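Local coordinates for protein adenylation domain (Streptomyces sp., PDB 5N9X) that belongs to the ANL superfamily of AMP-binding enzymes as an adenylation domain and holds ATP and threonine in adjoining pockets, at residues Gly262-Thr265 with Thr266-Gly270; Glu286-Thr289 with Pro290-Arg294; Phe300-Arg304 with Pro305-Asn309; Thr314-Thr317 with Val318-Phe322. All coordinates share one frame; numbering follows the deposited sequence.

Contact 1: Gly262-Thr265 with Thr266-Gly270; sequences GALT and TAVLG
The T265 methyl overlaps the L269 side chain one turn further along the helix, with T265 CG2 3.6 Å from L269 CD2. The two side chains lie alongside each other and point the same way. With OG1 beside the backbone N (chi1 -56°), CG2 falls anti to that N and lies against L269. The hydroxyl turns back, and OG1 bonds to F261 O. A second i to i+4 pair is looser: L264 CD1 meets V268 CG2 at 4.1 Å, one leucine branch slanting across the valine. Both pairs sit on helix 258-271, the crossover helix of a beta-alpha-beta unit between strands 253-256 and 280-284. T265 and L269 turn toward helix 290-300, where they touch W296 and P295. L264 and V268 meet A243 of helix 239-248. G262 O takes two bonds from T266. The amide T266 N reaches it at 3.2 Å, and the hydroxyl T266 OG1 at 3.1 Å. They arrive from opposite faces of the carbonyl plane, the hydroxyl tilted 31° out of it. The backbone bond from V268 N to L264 O is shorter, 2.8 Å, while that from A267 N to A263 O is weak.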
loop_
_atom_site.group_PDB
_atom_site.type_symbol
_atom_site.label_atom_id
_atom_site.label_comp_id
_atom_site.label_asym_id
_atom_site.label_seq_id
_atom_site.Cartn_x
_atom_site.Cartn_y
_atom_site.Cartn_z
ATOM N N GLY A 262 1.200 14.076 -5.372
ATOM C CA GLY A 262 1.557 15.479 -5.286
ATOM C C GLY A 262 2.730 15.774 -6.211
ATOM O O GLY A 262 2.713 16.721 -6.989
ATOM N N ALA A 263 3.757 14.940 -6.135
ATOM C CA ALA A 263 4.929 15.106 -6.975
ATOM C C ALA A 263 4.615 14.848 -8.467
ATOM O O ALA A 263 5.175 15.496 -9.352
ATOM C CB ALA A 263 6.023 14.193 -6.495
ATOM N N LEU A 264 3.731 13.893 -8.737
ATOM C CA LEU A 264 3.290 13.649 -10.091
ATOM C C LEU A 264 2.601 14.899 -10.675
ATOM O O LEU A 264 2.855 15.320 -11.812
ATOM C CB LEU A 264 2.344 12.453 -10.117
ATOM C CG LEU A 264 1.799 12.094 -11.498
ATOM C CD1 LEU A 264 2.952 11.989 -12.488
ATOM C CD2 LEU A 264 1.012 10.792 -11.445
ATOM N N THR A 265 1.723 15.480 -9.880
ATOM C CA THR A 265 0.963 16.640 -10.286
ATOM C C THR A 265 1.840 17.830 -10.629
ATOM O O THR A 265 1.545 18.565 -11.573
ATOM C CB THR A 265 -0.023 17.037 -9.188
ATOM O OG1 THR A 265 -0.855 15.907 -8.902
ATOM C CG2 THR A 265 -0.878 18.224 -9.625
ATOM N N THR A 266 2.902 18.020 -9.853
ATOM C CA THR A 266 3.823 19.107 -10.092
ATOM C C THR A 266 4.403 18.968 -11.482
ATOM O O THR A 266 4.448 19.928 -12.255
ATOM C CB THR A 266 4.949 19.125 -9.058
ATOM O OG1 THR A 266 4.391 19.262 -7.744
ATOM C CG2 THR A 266 5.909 20.269 -9.333
ATOM N N ALA A 267 4.815 17.744 -11.788
ATOM C CA ALA A 267 5.432 17.399 -13.053
ATOM C C ALA A 267 4.459 17.510 -14.240
ATOM O O ALA A 267 4.815 18.031 -15.292
ATOM C CB ALA A 267 6.008 15.997 -12.962
ATOM N N VAL A 268 3.242 17.003 -14.078
ATOM C CA VAL A 268 2.230 17.112 -15.126
ATOM C C VAL A 268 1.919 18.583 -15.428
ATOM O O VAL A 268 1.895 19.007 -16.583
ATOM C CB VAL A 268 0.923 16.360 -14.726
ATOM C CG1 VAL A 268 -0.239 16.773 -15.618
ATOM C CG2 VAL A 268 1.129 14.846 -14.758
ATOM N N LEU A 269 1.715 19.362 -14.376
ATOM C CA LEU A 269 1.418 20.780 -14.519
ATOM C C LEU A 269 2.595 21.581 -15.082
ATOM O O LEU A 269 2.396 22.512 -15.876
ATOM C CB LEU A 269 0.979 21.371 -13.178
ATOM C CG LEU A 269 -0.496 21.287 -12.769
ATOM C CD1 LEU A 269 -1.153 20.006 -13.237
ATOM C CD2 LEU A 269 -0.679 21.461 -11.244
ATOM N N GLY A 270 3.814 21.241 -14.675
ATOM C CA GLY A 270 4.991 21.962 -15.154
ATOM C C GLY A 270 5.273 21.790 -16.648
ATOM O O GLY A 270 5.434 22.766 -17.386
#

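Contact 2: Glu286-Thr289 with Pro290-Arg294; sequences EKLT and PAVVR. With ATP (adenosine-5'-triphosphate), chain D.
T289 O takes a weak hydrogen bond from V292 N, where the loop runs into the helix. The distance is 3.1 Å, but the angle at the hydrogen is only 121°. The T289 side chain crosses V292 at about a right angle, and the touching atoms are T289 OG1 and V292 CG2, 3.7 Å apart. OG1 lies between the backbone N and the carbonyl carbon (chi1 57°), which brings it against the CG2 methyl of V292. L288 carries the apolar part. Its CG is anti to the backbone N (chi1 -178°), and one branch reaches the helix. L288 CD1 lies 3.9 Å from V292 CG1 and equally far from V293 CG2. The leucine runs across both valines. V292 also touches F261 of helix 258-271, and V293 touches L325 and L330. Within 290-294, P290 CB sits over one face of the R294 guanidinium, off toward its rim. At the other end the loop meets ATP. E286 O is 3.0 Å from ATP N1, and K287 CA is 3.3 Å from ATP C2. E286 OE1 turns elsewhere, to T259 OG1. With one weak polar bond across the junction, the loop is held to the helix mainly by leucine-valine packing, while the approach to the adenine is made chiefly by main-chain atoms of E286 and K287.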
loop_
_atom_site.group_PDB
_atom_site.type_symbol
_atom_site.label_atom_id
_atom_site.label_comp_id
_atom_site.label_asym_id
_atom_site.label_seq_id
_atom_site.Cartn_x
_atom_site.Cartn_y
_atom_site.Cartn_z
ATOM N N GLU A 286 -2.272 6.799 2.731
ATOM C CA GLU A 286 -1.981 7.984 3.533
ATOM C C GLU A 286 -3.220 8.817 3.626
ATOM O O GLU A 286 -4.146 8.620 2.845
ATOM C CB GLU A 286 -0.859 8.833 2.931
ATOM C CG GLU A 286 0.353 8.050 2.529
ATOM C CD GLU A 286 1.544 8.927 2.219
ATOM O OE1 GLU A 286 1.431 9.842 1.369
ATOM O OE2 GLU A 286 2.606 8.677 2.828
ATOM N N LYS A 287 -3.214 9.765 4.560
ATOM C CA LYS A 287 -4.300 10.728 4.709
ATOM C C LYS A 287 -4.288 11.696 3.533
ATOM O O LYS A 287 -3.307 12.398 3.325
ATOM C CB LYS A 287 -4.161 11.476 6.032
ATOM C CG LYS A 287 -5.287 12.438 6.362
ATOM C CD LYS A 287 -4.831 13.456 7.412
ATOM C CE LYS A 287 -5.941 14.443 7.779
ATOM N NZ LYS A 287 -6.402 14.255 9.194
ATOM N N LEU A 288 -5.359 11.727 2.751
ATOM C CA LEU A 288 -5.401 12.602 1.580
ATOM C C LEU A 288 -6.062 13.948 1.936
ATOM O O LEU A 288 -7.245 13.986 2.276
ATOM C CB LEU A 288 -6.133 11.898 0.425
ATOM C CG LEU A 288 -6.278 12.581 -0.944
ATOM C CD1 LEU A 288 -4.945 12.696 -1.702
ATOM C CD2 LEU A 288 -7.336 11.891 -1.822
ATOM N N THR A 289 -5.289 15.036 1.907
ATOM C CA THR A 289 -5.824 16.367 2.200
ATOM C C THR A 289 -6.288 17.029 0.914
ATOM O O THR A 289 -5.643 16.902 -0.130
ATOM C CB THR A 289 -4.804 17.302 2.882
ATOM O OG1 THR A 289 -3.645 17.425 2.053
ATOM C CG2 THR A 289 -4.403 16.785 4.255
ATOM N N PRO A 290 -7.422 17.732 0.989
ATOM C CA PRO A 290 -7.960 18.500 -0.144
ATOM C C PRO A 290 -6.912 19.351 -0.863
ATOM O O PRO A 290 -6.934 19.433 -2.087
ATOM C CB PRO A 290 -9.029 19.381 0.515
ATOM C CG PRO A 290 -9.506 18.534 1.703
ATOM C CD PRO A 290 -8.282 17.806 2.189
ATOM N N ALA A 291 -6.008 19.970 -0.114
ATOM C CA ALA A 291 -4.986 20.824 -0.699
ATOM C C ALA A 291 -4.142 20.109 -1.764
ATOM O O ALA A 291 -3.869 20.669 -2.825
ATOM C CB ALA A 291 -4.092 21.369 0.394
ATOM N N VAL A 292 -3.709 18.890 -1.459
ATOM C CA VAL A 292 -2.994 18.029 -2.404
ATOM C C VAL A 292 -3.754 17.859 -3.748
ATOM O O VAL A 292 -3.145 17.829 -4.816
ATOM C CB VAL A 292 -2.715 16.636 -1.751
ATOM C CG1 VAL A 292 -2.497 15.579 -2.782
ATOM C CG2 VAL A 292 -1.514 16.713 -0.839
ATOM N N VAL A 293 -5.080 17.805 -3.691
ATOM C CA VAL A 293 -5.919 17.548 -4.865
ATOM C C VAL A 293 -6.312 18.804 -5.696
ATOM O O VAL A 293 -6.557 18.693 -6.910
ATOM C CB VAL A 293 -7.209 16.785 -4.414
ATOM C CG1 VAL A 293 -8.249 16.666 -5.538
ATOM C CG2 VAL A 293 -6.838 15.389 -3.858
ATOM N N ARG A 294 -6.341 19.989 -5.070
ATOM C CA ARG A 294 -6.807 21.217 -5.740
ATOM C C ARG A 294 -6.074 21.527 -7.065
ATOM O O ARG A 294 -6.730 21.794 -8.076
ATOM C CB ARG A 294 -6.705 22.436 -4.793
ATOM C CG ARG A 294 -7.506 22.332 -3.481
ATOM C CD ARG A 294 -7.628 23.679 -2.762
ATOM N NE ARG A 294 -7.322 23.586 -1.328
ATOM C CZ ARG A 294 -8.223 23.511 -0.352
ATOM N NH1 ARG A 294 -9.517 23.519 -0.637
ATOM N NH2 ARG A 294 -7.823 23.417 0.912
HETATM P PG ATP D . 1.077 -1.629 10.065
HETATM O O1G ATP D . 0.086 -1.022 11.052
HETATM O O2G ATP D . 2.317 -2.181 10.699
HETATM O O3G ATP D . 0.481 -2.656 9.118
HETATM P PB ATP D . 0.954 0.391 7.952
HETATM O O1B ATP D . -0.104 1.222 8.684
HETATM O O2B ATP D . 1.854 1.040 6.950
HETATM O O3B ATP D . 1.708 -0.386 9.172
HETATM P PA ATP D . -0.428 -0.833 5.883
HETATM O O1A ATP D . -1.540 -1.853 5.949
HETATM O O2A ATP D . 0.504 -0.858 4.676
HETATM O O3A ATP D . 0.392 -0.932 7.247
HETATM O "O5'" ATP D . -0.954 0.700 6.098
HETATM C "C5'" ATP D . -2.297 1.072 6.411
HETATM C "C4'" ATP D . -2.310 2.375 7.214
HETATM O "O4'" ATP D . -2.234 3.508 6.362
HETATM C "C3'" ATP D . -3.521 2.559 8.110
HETATM O "O3'" ATP D . -3.088 2.316 9.444
HETATM C "C2'" ATP D . -3.935 4.000 7.956
HETATM O "O2'" ATP D . -3.484 4.719 9.100
HETATM C "C1'" ATP D . -3.179 4.515 6.750
HETATM N N9 ATP D . -4.092 4.783 5.595
HETATM C C8 ATP D . -4.298 3.949 4.551
HETATM N N7 ATP D . -5.170 4.454 3.649
HETATM C C5 ATP D . -5.539 5.662 4.108
HETATM C C6 ATP D . -6.443 6.731 3.624
HETATM N N6 ATP D . -7.115 6.579 2.467
HETATM N N1 ATP D . -6.572 7.839 4.381
HETATM C C2 ATP D . -5.912 7.951 5.551
HETATM N N3 ATP D . -5.058 7.035 6.060
HETATM C C4 ATP D . -4.834 5.876 5.394
#

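Contact 3: Phe300-Arg304 with Pro305-Asn309; sequences FGLDR and PHLIN. With ATP (adenosine-5'-triphosphate), chain D.
G301 O is linked to P305 O by a water that donates to both, at 3.0 Å to G301 O and 2.8 Å to P305 O. G301 is where the chain leaves helix 290-300. Its positive phi of 73° suits glycine, since a CB would be jammed against the preceding carbonyl. L302 follows and makes two kinds of contact. Its CD2 branch meets L307 CD2 at 3.4 Å, a tight approach in which the side chains cross at about a right angle. L307 has a nearly eclipsed chi2 of -13°, which hints at some strain. A second water accepts from L307 N at 2.9 Å and lies within donating distance of L302 O, though other acceptors compete for its protons. L302 O has a further partner in R324 NH1. D303 points its side chain away, but its carbonyl lies over one face of the H306 imidazole, with D303 O 3.7 Å from H306 CE1. R304 is extended from CG to NE, and its NH1 bonds to P276 O. The peptide between R304 and P305 is cis, and it turns the chain into strand 306-310. Near the far end of that strand N309 OD1 takes a weak hydrogen bond from ATP N6, at 3.0 Å. No direct hydrogen bond joins 300-304 to 305-309, so the polar link between them runs through water, beside one leucine pair and the bend of the cis-proline.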
loop_
_atom_site.group_PDB
_atom_site.type_symbol
_atom_site.label_atom_id
_atom_site.label_comp_id
_atom_site.label_asym_id
_atom_site.label_seq_id
_atom_site.Cartn_x
_atom_site.Cartn_y
_atom_site.Cartn_z
ATOM N N PHE A 300 -7.911 19.402 -14.740
ATOM C CA PHE A 300 -8.679 18.309 -15.331
ATOM C C PHE A 300 -10.120 18.262 -14.838
ATOM O O PHE A 300 -10.950 17.533 -15.376
ATOM C CB PHE A 300 -8.013 16.970 -15.001
ATOM C CG PHE A 300 -6.581 16.885 -15.417
ATOM C CD1 PHE A 300 -6.239 16.694 -16.749
ATOM C CD2 PHE A 300 -5.577 17.014 -14.484
ATOM C CE1 PHE A 300 -4.905 16.609 -17.134
ATOM C CE2 PHE A 300 -4.252 16.937 -14.862
ATOM C CZ PHE A 300 -3.914 16.740 -16.189
ATOM N N GLY A 301 -10.421 19.003 -13.789
ATOM C CA GLY A 301 -11.705 18.809 -13.149
ATOM C C GLY A 301 -11.758 17.505 -12.351
ATOM O O GLY A 301 -10.726 16.928 -11.989
ATOM N N LEU A 302 -12.980 17.047 -12.088
ATOM C CA LEU A 302 -13.236 15.940 -11.194
ATOM C C LEU A 302 -14.046 14.862 -11.901
ATOM O O LEU A 302 -14.387 13.850 -11.306
ATOM C CB LEU A 302 -13.966 16.454 -9.954
ATOM C CG LEU A 302 -13.066 17.083 -8.891
ATOM C CD1 LEU A 302 -13.849 17.506 -7.683
ATOM C CD2 LEU A 302 -12.000 16.098 -8.462
ATOM N N ASP A 303 -14.355 15.095 -13.173
ATOM C CA ASP A 303 -15.176 14.175 -13.972
ATOM C C ASP A 303 -14.387 13.156 -14.770
ATOM O O ASP A 303 -14.895 12.088 -15.094
ATOM C CB ASP A 303 -16.069 14.971 -14.925
ATOM C CG ASP A 303 -16.837 16.053 -14.217
ATOM O OD1 ASP A 303 -18.061 15.863 -14.045
ATOM O OD2 ASP A 303 -16.205 17.055 -13.794
ATOM N N ARG A 304 -13.149 13.501 -15.104
ATOM C CA ARG A 304 -12.293 12.604 -15.851
ATOM C C ARG A 304 -10.845 13.026 -15.677
ATOM O O ARG A 304 -10.484 14.162 -16.014
ATOM C CB ARG A 304 -12.651 12.572 -17.336
ATOM C CG ARG A 304 -11.668 11.728 -18.130
ATOM C CD ARG A 304 -12.049 11.589 -19.590
ATOM N NE ARG A 304 -11.193 10.635 -20.300
ATOM C CZ ARG A 304 -11.481 9.351 -20.516
ATOM N NH1 ARG A 304 -10.614 8.590 -21.169
ATOM N NH2 ARG A 304 -12.630 8.825 -20.097
ATOM N N PRO A 305 -10.021 12.133 -15.101
ATOM C CA PRO A 305 -10.442 10.867 -14.500
ATOM C C PRO A 305 -11.251 11.095 -13.226
ATOM O O PRO A 305 -11.279 12.215 -12.712
ATOM C CB PRO A 305 -9.108 10.174 -14.175
ATOM C CG PRO A 305 -8.156 11.302 -13.941
ATOM C CD PRO A 305 -8.565 12.333 -14.980
ATOM N N HIS A 306 -11.913 10.052 -12.732
ATOM C CA HIS A 306 -12.450 10.107 -11.372
ATOM C C HIS A 306 -11.301 10.076 -10.357
ATOM O O HIS A 306 -10.291 9.413 -10.571
ATOM C CB HIS A 306 -13.434 8.951 -11.096
ATOM C CG HIS A 306 -14.558 8.847 -12.079
ATOM N ND1 HIS A 306 -15.581 9.772 -12.140
ATOM C CD2 HIS A 306 -14.845 7.911 -13.014
ATOM C CE1 HIS A 306 -16.435 9.421 -13.084
ATOM N NE2 HIS A 306 -16.012 8.296 -13.631
ATOM N N LEU A 307 -11.440 10.825 -9.270
ATOM C CA LEU A 307 -10.506 10.675 -8.170
ATOM C C LEU A 307 -11.205 9.923 -7.046
ATOM O O LEU A 307 -12.295 10.308 -6.618
ATOM C CB LEU A 307 -9.961 12.028 -7.704
ATOM C CG LEU A 307 -8.935 12.721 -8.620
ATOM C CD1 LEU A 307 -8.368 11.825 -9.716
ATOM C CD2 LEU A 307 -9.520 13.927 -9.258
ATOM N N ILE A 308 -10.584 8.820 -6.628
ATOM C CA ILE A 308 -11.112 7.935 -5.605
ATOM C C ILE A 308 -10.108 7.761 -4.470
ATOM O O ILE A 308 -8.974 7.296 -4.667
ATOM C CB ILE A 308 -11.475 6.537 -6.177
ATOM C CG1 ILE A 308 -12.808 6.595 -6.926
ATOM C CG2 ILE A 308 -11.585 5.502 -5.065
ATOM C CD1 ILE A 308 -12.700 7.054 -8.312
ATOM N N ASN A 309 -10.525 8.156 -3.275
ATOM C CA ASN A 309 -9.685 7.950 -2.123
ATOM C C ASN A 309 -10.091 6.618 -1.560
ATOM O O ASN A 309 -11.273 6.346 -1.454
ATOM C CB ASN A 309 -9.826 9.067 -1.078
ATOM C CG ASN A 309 -8.887 8.855 0.086
ATOM O OD1 ASN A 309 -7.965 8.048 -0.015
ATOM N ND2 ASN A 309 -9.103 9.571 1.188
HETATM P PG ATP D . 1.077 -1.629 10.065
HETATM O O1G ATP D . 0.086 -1.022 11.052
HETATM O O2G ATP D . 2.317 -2.181 10.699
HETATM O O3G ATP D . 0.481 -2.656 9.118
HETATM P PB ATP D . 0.954 0.391 7.952
HETATM O O1B ATP D . -0.104 1.222 8.684
HETATM O O2B ATP D . 1.854 1.040 6.950
HETATM O O3B ATP D . 1.708 -0.386 9.172
HETATM P PA ATP D . -0.428 -0.833 5.883
HETATM O O1A ATP D . -1.540 -1.853 5.949
HETATM O O2A ATP D . 0.504 -0.858 4.676
HETATM O O3A ATP D . 0.392 -0.932 7.247
HETATM O "O5'" ATP D . -0.954 0.700 6.098
HETATM C "C5'" ATP D . -2.297 1.072 6.411
HETATM C "C4'" ATP D . -2.310 2.375 7.214
HETATM O "O4'" ATP D . -2.234 3.508 6.362
HETATM C "C3'" ATP D . -3.521 2.559 8.110
HETATM O "O3'" ATP D . -3.088 2.316 9.444
HETATM C "C2'" ATP D . -3.935 4.000 7.956
HETATM O "O2'" ATP D . -3.484 4.719 9.100
HETATM C "C1'" ATP D . -3.179 4.515 6.750
HETATM N N9 ATP D . -4.092 4.783 5.595
HETATM C C8 ATP D . -4.298 3.949 4.551
HETATM N N7 ATP D . -5.170 4.454 3.649
HETATM C C5 ATP D . -5.539 5.662 4.108
HETATM C C6 ATP D . -6.443 6.731 3.624
HETATM N N6 ATP D . -7.115 6.579 2.467
HETATM N N1 ATP D . -6.572 7.839 4.381
HETATM C C2 ATP D . -5.912 7.951 5.551
HETATM N N3 ATP D . -5.058 7.035 6.060
HETATM C C4 ATP D . -4.834 5.876 5.394
HETATM O O HOH W 1 -9.393 14.259 -12.603
HETATM O O HOH W 2 -13.817 12.393 -8.625
#

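Contact 4: Thr314-Thr317 with Val318-Phe322; sequences TETT and VHATF. With ATP (adenosine-5'-triphosphate), chain D; THR (threonine), chain C.
T316 OG1 meets A320 CB at 3.9 Å. The hydroxyl is set there by its place between the backbone N and the carbonyl carbon (chi1 66°). In V318, CG1 is anti to the backbone N (chi1 -159°). This lays CG1 over one face of the H319 ring, 3.4 Å above the plane and off toward its rim. V318 CG2 faces the T317 methyl instead, while the T317 hydroxyl turns away to Q370 O. T314 OG1 sits beside its own backbone N, and both donors converge on ATP O1A, though the hydroxyl bond is not settled. E315 bends at chi2, and OE2 bonds to Y375 OH. The backbone between these side chains turns sharply. T317 O accepts from H319 N at 2.8 Å, with a C=O...N angle of 100°, and closes a classic gamma-turn on V318, which has positive phi and negative psi. The turn presents V318 O to the bound threonine, which grips it with its amino group, THR N at 3.0 Å, and its hydroxyl, THR OG1 at 3.2 Å. H319 CE1 lies 4.0 Å from the ligand methyl THR CG2, obliquely to the ring. A water joins T314 O to V318 N, the latter weakly. T314 and E315 end the N-x-Y-G-x-T-E sequence begun at N309, a core motif of adenylation domains, here lining the ATP site, with T314 also part of the threonine site.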
loop_
_atom_site.group_PDB
_atom_site.type_symbol
_atom_site.label_atom_id
_atom_site.label_comp_id
_atom_site.label_asym_id
_atom_site.label_seq_id
_atom_site.Cartn_x
_atom_site.Cartn_y
_atom_site.Cartn_z
ATOM N N THR A 314 -3.242 -3.461 5.329
ATOM C CA THR A 314 -2.813 -4.743 4.794
ATOM C C THR A 314 -3.612 -5.891 5.433
ATOM O O THR A 314 -3.880 -6.921 4.789
ATOM C CB THR A 314 -1.287 -4.963 4.997
ATOM O OG1 THR A 314 -0.547 -3.974 4.262
ATOM C CG2 THR A 314 -0.871 -6.357 4.546
ATOM N N GLU A 315 -4.031 -5.680 6.681
ATOM C CA GLU A 315 -4.769 -6.692 7.422
ATOM C C GLU A 315 -6.175 -6.960 6.891
ATOM O O GLU A 315 -6.789 -7.957 7.242
ATOM C CB GLU A 315 -4.825 -6.310 8.916
ATOM C CG GLU A 315 -3.472 -6.409 9.662
ATOM C CD GLU A 315 -2.586 -5.172 9.541
ATOM O OE1 GLU A 315 -2.830 -4.282 8.691
ATOM O OE2 GLU A 315 -1.617 -5.100 10.312
ATOM N N THR A 316 -6.689 -6.091 6.038
ATOM C CA THR A 316 -8.021 -6.317 5.477
ATOM C C THR A 316 -7.994 -6.268 3.949
ATOM O O THR A 316 -8.995 -5.930 3.297
ATOM C CB THR A 316 -9.063 -5.300 6.052
ATOM O OG1 THR A 316 -8.756 -3.971 5.626
ATOM C CG2 THR A 316 -9.086 -5.350 7.565
ATOM N N THR A 317 -6.819 -6.583 3.411
ATOM C CA THR A 317 -6.555 -6.794 1.987
ATOM C C THR A 317 -6.651 -5.525 1.122
ATOM O O THR A 317 -7.611 -5.338 0.389
ATOM C CB THR A 317 -7.482 -7.905 1.395
ATOM O OG1 THR A 317 -7.629 -8.972 2.342
ATOM C CG2 THR A 317 -6.914 -8.461 0.068
ATOM N N VAL A 318 -5.598 -4.712 1.174
ATOM C CA VAL A 318 -5.404 -3.540 0.320
ATOM C C VAL A 318 -6.350 -2.344 0.553
ATOM O O VAL A 318 -5.875 -1.270 0.926
ATOM C CB VAL A 318 -5.460 -3.908 -1.187
ATOM C CG1 VAL A 318 -4.758 -2.830 -1.989
ATOM C CG2 VAL A 318 -4.787 -5.279 -1.448
ATOM N N HIS A 319 -7.654 -2.513 0.319
ATOM C CA HIS A 319 -8.641 -1.433 0.496
ATOM C C HIS A 319 -9.814 -1.813 1.385
ATOM O O HIS A 319 -10.270 -2.954 1.363
ATOM C CB HIS A 319 -9.210 -0.953 -0.862
ATOM C CG HIS A 319 -8.174 -0.727 -1.918
ATOM N ND1 HIS A 319 -7.203 0.239 -1.802
ATOM C CD2 HIS A 319 -7.966 -1.335 -3.113
ATOM C CE1 HIS A 319 -6.433 0.214 -2.881
ATOM N NE2 HIS A 319 -6.873 -0.731 -3.689
ATOM N N ALA A 320 -10.334 -0.834 2.123
ATOM C CA ALA A 320 -11.452 -1.079 3.022
ATOM C C ALA A 320 -12.605 -0.088 2.808
ATOM O O ALA A 320 -13.716 -0.294 3.337
ATOM C CB ALA A 320 -10.984 -1.022 4.457
ATOM N N THR A 321 -12.345 1.000 2.082
ATOM C CA THR A 321 -13.386 1.996 1.794
ATOM C C THR A 321 -13.252 2.547 0.381
ATOM O O THR A 321 -12.292 2.239 -0.323
ATOM C CB THR A 321 -13.371 3.201 2.784
ATOM O OG1 THR A 321 -12.316 4.105 2.452
ATOM C CG2 THR A 321 -13.206 2.745 4.220
ATOM N N PHE A 322 -14.213 3.389 0.003
ATOM C CA PHE A 322 -14.308 3.996 -1.323
ATOM C C PHE A 322 -14.988 5.353 -1.189
ATOM O O PHE A 322 -16.054 5.495 -0.566
ATOM C CB PHE A 322 -15.091 3.078 -2.284
ATOM C CG PHE A 322 -15.314 3.644 -3.686
ATOM C CD1 PHE A 322 -16.280 4.632 -3.930
ATOM C CD2 PHE A 322 -14.608 3.118 -4.775
ATOM C CE1 PHE A 322 -16.505 5.130 -5.239
ATOM C CE2 PHE A 322 -14.829 3.589 -6.082
ATOM C CZ PHE A 322 -15.783 4.605 -6.317
HETATM P PG ATP D . 1.077 -1.629 10.065
HETATM O O1G ATP D . 0.086 -1.022 11.052
HETATM O O2G ATP D . 2.317 -2.181 10.699
HETATM O O3G ATP D . 0.481 -2.656 9.118
HETATM P PB ATP D . 0.954 0.391 7.952
HETATM O O1B ATP D . -0.104 1.222 8.684
HETATM O O2B ATP D . 1.854 1.040 6.950
HETATM O O3B ATP D . 1.708 -0.386 9.172
HETATM P PA ATP D . -0.428 -0.833 5.883
HETATM O O1A ATP D . -1.540 -1.853 5.949
HETATM O O2A ATP D . 0.504 -0.858 4.676
HETATM O O3A ATP D . 0.392 -0.932 7.247
HETATM O "O5'" ATP D . -0.954 0.700 6.098
HETATM C "C5'" ATP D . -2.297 1.072 6.411
HETATM C "C4'" ATP D . -2.310 2.375 7.214
HETATM O "O4'" ATP D . -2.234 3.508 6.362
HETATM C "C3'" ATP D . -3.521 2.559 8.110
HETATM O "O3'" ATP D . -3.088 2.316 9.444
HETATM C "C2'" ATP D . -3.935 4.000 7.956
HETATM O "O2'" ATP D . -3.484 4.719 9.100
HETATM C "C1'" ATP D . -3.179 4.515 6.750
HETATM N N9 ATP D . -4.092 4.783 5.595
HETATM C C8 ATP D . -4.298 3.949 4.551
HETATM N N7 ATP D . -5.170 4.454 3.649
HETATM C C5 ATP D . -5.539 5.662 4.108
HETATM C C6 ATP D . -6.443 6.731 3.624
HETATM N N6 ATP D . -7.115 6.579 2.467
HETATM N N1 ATP D . -6.572 7.839 4.381
HETATM C C2 ATP D . -5.912 7.951 5.551
HETATM N N3 ATP D . -5.058 7.035 6.060
HETATM C C4 ATP D . -4.834 5.876 5.394
HETATM N N THR C . -2.944 -1.262 1.768
HETATM C CA THR C . -2.108 -0.083 1.493
HETATM C C THR C . -1.543 0.359 2.813
HETATM O O THR C . -0.657 1.219 2.989
HETATM C CB THR C . -2.896 1.090 0.865
HETATM O OG1 THR C . -4.100 1.334 1.620
HETATM C CG2 THR C . -3.236 0.784 -0.588
HETATM O OXT THR C . -2.084 -0.213 3.749
HETATM O O HOH W 3 -3.318 -6.963 1.862
#

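Overall arrangement
Contacts 1, 2 and 3 are partly buried and lie in series on one side of the chain's centre. Contact 4 is fully buried, close to that centre. Contact 1 is pure helix and touches no ligand; it meets contact 3 where V268 packs on F300. Contact 2 leads into helix 290-300 and contact 3 leaves it, and L288 packs on N309 between them. Contacts 3 and 4 reach neighbouring antiparallel strands of one sheet, where I308 meets F322. Regular backbone bonds dominate contact 1, leucine packing contact 2 and water bridges contact 3. Contact 4 uses a turn to offer polar atoms. Contacts 2 and 3 meet the adenine of ATP, and contact 4 its phosphates.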